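Local coordinates for AxyAgu115A (Amphibacillus xylanus NBRC 15112, PDB 6NPS), which is probably an alpha-glucuronidase of glycoside hydrolase family 115, removing glucuronic acid side groups from hemicelluloses such as arabinoglucuronoxylan, at residues Val39-Asp42 against Val43-Phe47; Lys590-Tyr593 against Ala594-Asn598. The protein carries 3 engineered substitutions. One frame throughout, in Å; residues are numbered along the deposited sequence.

Contact 1: residues Val39-Asp42 against Val43-Phe47; sequences VMHD and VELVF
H41 and L45, one helical turn apart, make the main side-chain contact in the last turns of helix 30-47. The imidazole of H41 stands with CG anti to the backbone nitrogen (chi1 -176°), which tips the ring along the helix toward the branched end of L45. L45 meets it with its fork: CG lies 3.7 Å from H41 CE1, and CD1 and CD2 both sit near that same carbon, so the leucine straddles the CE1 corner at a slant. L45 CG also rests 3.4 Å from the carbonyl oxygen of H41, the atom that accepts the L45 N-H. E44 is the second neighbour of the ring; its fully extended chain carries OE2 to 3.7 Å from H41 CD2. The carboxylate is turned 72° against the imidazole, and OE2 remains 4.4 Å from H41 NE2; the nearby carboxylate would probably favour a protonated imidazole, but the two groups are not in contact through these atoms.

Beneath this outer row the backbone is regular. V43 N donates to V39 O at 2.9 Å, and E44, L45 and V46 repeat the i to i+4 pattern onto M40, H41 and D42. The carbonyl oxygen of D42 also receives a weak second bond from L45 N, and V46 CG2 packs 3.4 Å from this oxygen.

The buried side faces the fold. V39 packs on L127, F128 and L130 of helix 120-133, while D42 turns its carboxylate to a salt bridge with R207 at the end of helix 195-207. Helix 30-47 itself is the connecting helix of a beta-alpha-beta unit, between strand 20-23 and strand 53-54.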
# COMPACT_ATOMS: atom_id res chain seq x y z
N VAL A 39 -53.93 17.95 -19.61
CA VAL A 39 -54.66 18.03 -18.36
C VAL A 39 -55.93 17.17 -18.41
O VAL A 39 -56.33 16.58 -17.39
CB VAL A 39 -54.93 19.51 -18.02
CG1 VAL A 39 -55.88 19.62 -16.86
CG2 VAL A 39 -53.60 20.21 -17.70
N MET A 40 -56.58 17.07 -19.57
CA MET A 40 -57.71 16.15 -19.73
C MET A 40 -57.27 14.72 -19.50
O MET A 40 -58.04 13.91 -18.96
CB MET A 40 -58.34 16.27 -21.11
CG MET A 40 -59.03 17.61 -21.34
SD MET A 40 -60.10 17.64 -22.79
CE MET A 40 -59.34 16.36 -23.81
N HIS A 41 -56.05 14.38 -19.91
CA HIS A 41 -55.57 13.05 -19.61
C HIS A 41 -55.36 12.88 -18.10
O HIS A 41 -55.66 11.82 -17.55
CB HIS A 41 -54.30 12.73 -20.39
CG HIS A 41 -53.84 11.33 -20.18
ND1 HIS A 41 -52.80 11.02 -19.33
CD2 HIS A 41 -54.34 10.15 -20.61
CE1 HIS A 41 -52.65 9.70 -19.28
NE2 HIS A 41 -53.57 9.15 -20.06
N ASP A 42 -54.88 13.93 -17.41
CA ASP A 42 -54.78 13.89 -15.95
C ASP A 42 -56.15 13.67 -15.30
O ASP A 42 -56.28 12.90 -14.34
CB ASP A 42 -54.12 15.17 -15.43
CG ASP A 42 -52.67 15.39 -15.97
OD1 ASP A 42 -52.09 14.49 -16.63
OD2 ASP A 42 -52.13 16.49 -15.74
N VAL A 43 -57.20 14.33 -15.82
CA VAL A 43 -58.54 14.10 -15.30
C VAL A 43 -58.92 12.62 -15.44
O VAL A 43 -59.48 12.01 -14.52
CB VAL A 43 -59.55 15.02 -16.01
CG1 VAL A 43 -61.01 14.67 -15.64
CG2 VAL A 43 -59.22 16.51 -15.69
N GLU A 44 -58.63 12.03 -16.60
CA GLU A 44 -58.93 10.61 -16.81
C GLU A 44 -58.17 9.72 -15.83
O GLU A 44 -58.68 8.69 -15.39
CB GLU A 44 -58.59 10.21 -18.24
CG GLU A 44 -58.83 8.74 -18.56
CD GLU A 44 -58.34 8.36 -19.96
OE1 GLU A 44 -58.35 7.15 -20.28
OE2 GLU A 44 -57.94 9.27 -20.73
N LEU A 45 -56.94 10.09 -15.47
CA LEU A 45 -56.20 9.23 -14.55
C LEU A 45 -56.78 9.28 -13.15
O LEU A 45 -56.71 8.28 -12.41
CB LEU A 45 -54.73 9.63 -14.49
CG LEU A 45 -53.93 9.44 -15.78
CD1 LEU A 45 -52.54 10.02 -15.54
CD2 LEU A 45 -53.85 7.96 -16.14
N VAL A 46 -57.30 10.44 -12.75
CA VAL A 46 -57.86 10.61 -11.41
C VAL A 46 -59.23 9.96 -11.31
O VAL A 46 -59.53 9.25 -10.33
CB VAL A 46 -57.92 12.11 -11.07
CG1 VAL A 46 -58.70 12.34 -9.77
CG2 VAL A 46 -56.52 12.71 -10.99
N PHE A 47 -60.11 10.22 -12.29
CA PHE A 47 -61.50 9.76 -12.20
C PHE A 47 -61.78 8.45 -12.93
O PHE A 47 -62.80 7.80 -12.64
CB PHE A 47 -62.45 10.87 -12.70
CG PHE A 47 -62.43 12.10 -11.83
CD1 PHE A 47 -63.20 12.16 -10.69
CD2 PHE A 47 -61.60 13.17 -12.13
CE1 PHE A 47 -63.17 13.30 -9.86
CE2 PHE A 47 -61.57 14.30 -11.34
CZ PHE A 47 -62.36 14.36 -10.18

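Contact 2: residues Lys590-Tyr593 against Ala594-Asn598; sequences KNKY and AAQLN
A Schellman motif ends the long helix 564-596 here, with N598, at positive phi (59°), as its C-prime residue. N598 N bonds back to A595 O at 3.0 Å, and the nitrogen of the following L599 returns to A594 O. Ahead of this turn the helix keeps its i to i+4 bonds: A594 N donates to K590 O at 2.9 Å, nearly straight at 168°, A595 N to N591 O, and Q596 N to K592 O.

Y593 and L597, one turn apart, meet along one side of the helix end. Y593 CG stands beside the carbonyl carbon (chi1 176°), which brings the CD2/CE2 side of the ring near A594 N (3.6 Å from CD2) and L597, whose CD1 lies obliquely 3.6 Å from Y593 CE2. In the neighbouring i to i+4 pair, the NE2 end of Q596 meets K592 obliquely, 3.8 Å from K592 NZ, while the amide carbon lies over K592 O; the lysine charge is paired with D528.

N591 ND2 is hydrogen-bonded to S656 O and to A602 O of helix 601-629, and A595 packs on V654 of the second subunit. N598 OD1 accepts from N652 N of that subunit, so the helix end also belongs to the dimer contact. Over one face of the Y593 ring, 3.3 Å above its plane and offset toward the rim, a water donates to Y593 O at 2.9 Å and to Q596 OE1 at 3.1 Å.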
# COMPACT_ATOMS: atom_id res chain seq x y z
N LYS A 590 -12.39 -2.10 5.73
CA LYS A 590 -12.22 -3.01 6.87
C LYS A 590 -11.50 -4.29 6.45
O LYS A 590 -10.63 -4.77 7.19
CB LYS A 590 -13.58 -3.35 7.47
CG LYS A 590 -14.30 -2.15 8.11
CD LYS A 590 -15.70 -2.57 8.61
CE LYS A 590 -15.55 -3.68 9.58
NZ LYS A 590 -16.31 -3.32 10.79
N ASN A 591 -11.81 -4.80 5.25
CA ASN A 591 -11.18 -6.02 4.74
C ASN A 591 -9.68 -5.84 4.62
O ASN A 591 -8.89 -6.67 5.11
CB ASN A 591 -11.80 -6.38 3.37
CG ASN A 591 -10.91 -7.32 2.55
OD1 ASN A 591 -10.37 -6.93 1.50
ND2 ASN A 591 -10.73 -8.56 3.04
N LYS A 592 -9.27 -4.77 3.95
CA LYS A 592 -7.85 -4.49 3.76
C LYS A 592 -7.13 -4.32 5.10
O LYS A 592 -6.01 -4.78 5.26
CB LYS A 592 -7.71 -3.23 2.92
CG LYS A 592 -6.30 -2.77 2.61
CD LYS A 592 -6.37 -1.54 1.68
CE LYS A 592 -5.01 -0.92 1.39
NZ LYS A 592 -4.76 0.28 2.24
N TYR A 593 -7.74 -3.58 6.03
CA TYR A 593 -7.09 -3.30 7.31
C TYR A 593 -6.94 -4.58 8.14
O TYR A 593 -5.89 -4.82 8.75
CB TYR A 593 -7.92 -2.25 8.08
CG TYR A 593 -7.43 -1.93 9.48
CD1 TYR A 593 -6.54 -0.87 9.70
CD2 TYR A 593 -7.85 -2.67 10.57
CE1 TYR A 593 -6.10 -0.55 11.00
CE2 TYR A 593 -7.40 -2.38 11.87
CZ TYR A 593 -6.52 -1.31 12.07
OH TYR A 593 -6.08 -1.02 13.35
N ALA A 594 -7.99 -5.40 8.19
CA ALA A 594 -7.89 -6.67 8.92
C ALA A 594 -6.89 -7.60 8.27
O ALA A 594 -6.17 -8.35 8.97
CB ALA A 594 -9.27 -7.33 8.97
N ALA A 595 -6.76 -7.55 6.95
CA ALA A 595 -5.85 -8.47 6.28
C ALA A 595 -4.38 -8.14 6.56
O ALA A 595 -3.56 -9.05 6.69
CB ALA A 595 -6.10 -8.50 4.78
N GLN A 596 -4.04 -6.86 6.71
CA GLN A 596 -2.68 -6.45 7.09
C GLN A 596 -2.31 -6.90 8.50
O GLN A 596 -1.12 -6.90 8.86
CB GLN A 596 -2.55 -4.92 7.01
CG GLN A 596 -2.62 -4.39 5.55
CD GLN A 596 -3.02 -2.90 5.46
OE1 GLN A 596 -3.50 -2.30 6.43
NE2 GLN A 596 -2.82 -2.31 4.27
N LEU A 597 -3.30 -7.28 9.30
CA LEU A 597 -3.02 -7.85 10.61
C LEU A 597 -3.14 -9.37 10.64
O LEU A 597 -3.06 -9.96 11.73
CB LEU A 597 -3.98 -7.22 11.66
CG LEU A 597 -3.96 -5.69 11.72
CD1 LEU A 597 -5.17 -5.08 12.48
CD2 LEU A 597 -2.64 -5.23 12.34
N ASN A 598 -3.31 -10.01 9.48
CA ASN A 598 -3.48 -11.46 9.33
C ASN A 598 -4.69 -11.95 10.12
O ASN A 598 -4.67 -13.05 10.71
CB ASN A 598 -2.24 -12.24 9.78
CG ASN A 598 -1.98 -13.56 8.98
OD1 ASN A 598 -1.17 -13.52 8.08
ND2 ASN A 598 -2.64 -14.67 9.30
O HOH W 1 -3.91 -2.78 9.44

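Overall arrangement
From the N terminus the chain first reaches contact 1, in the closing turns of helix 30-47, and only some 540 residues later contact 2, at the C-terminal end of helix 564-596. Each lies within one continuous run of chain, so neither closes a long loop; they follow in series and neither nest nor cross. Their centres are about 59 Å apart, with about 46 Å between nearest atoms. Between them in sequence runs the parallel eight-stranded sheet, strands 170-174 to 446-450, of the TIM-barrel family region. Residues 39-47 pack against helix 120-133 and, through D42, reach R207 of helix 195-207; residues 590-598 join the helical region to the following strands and the second subunit.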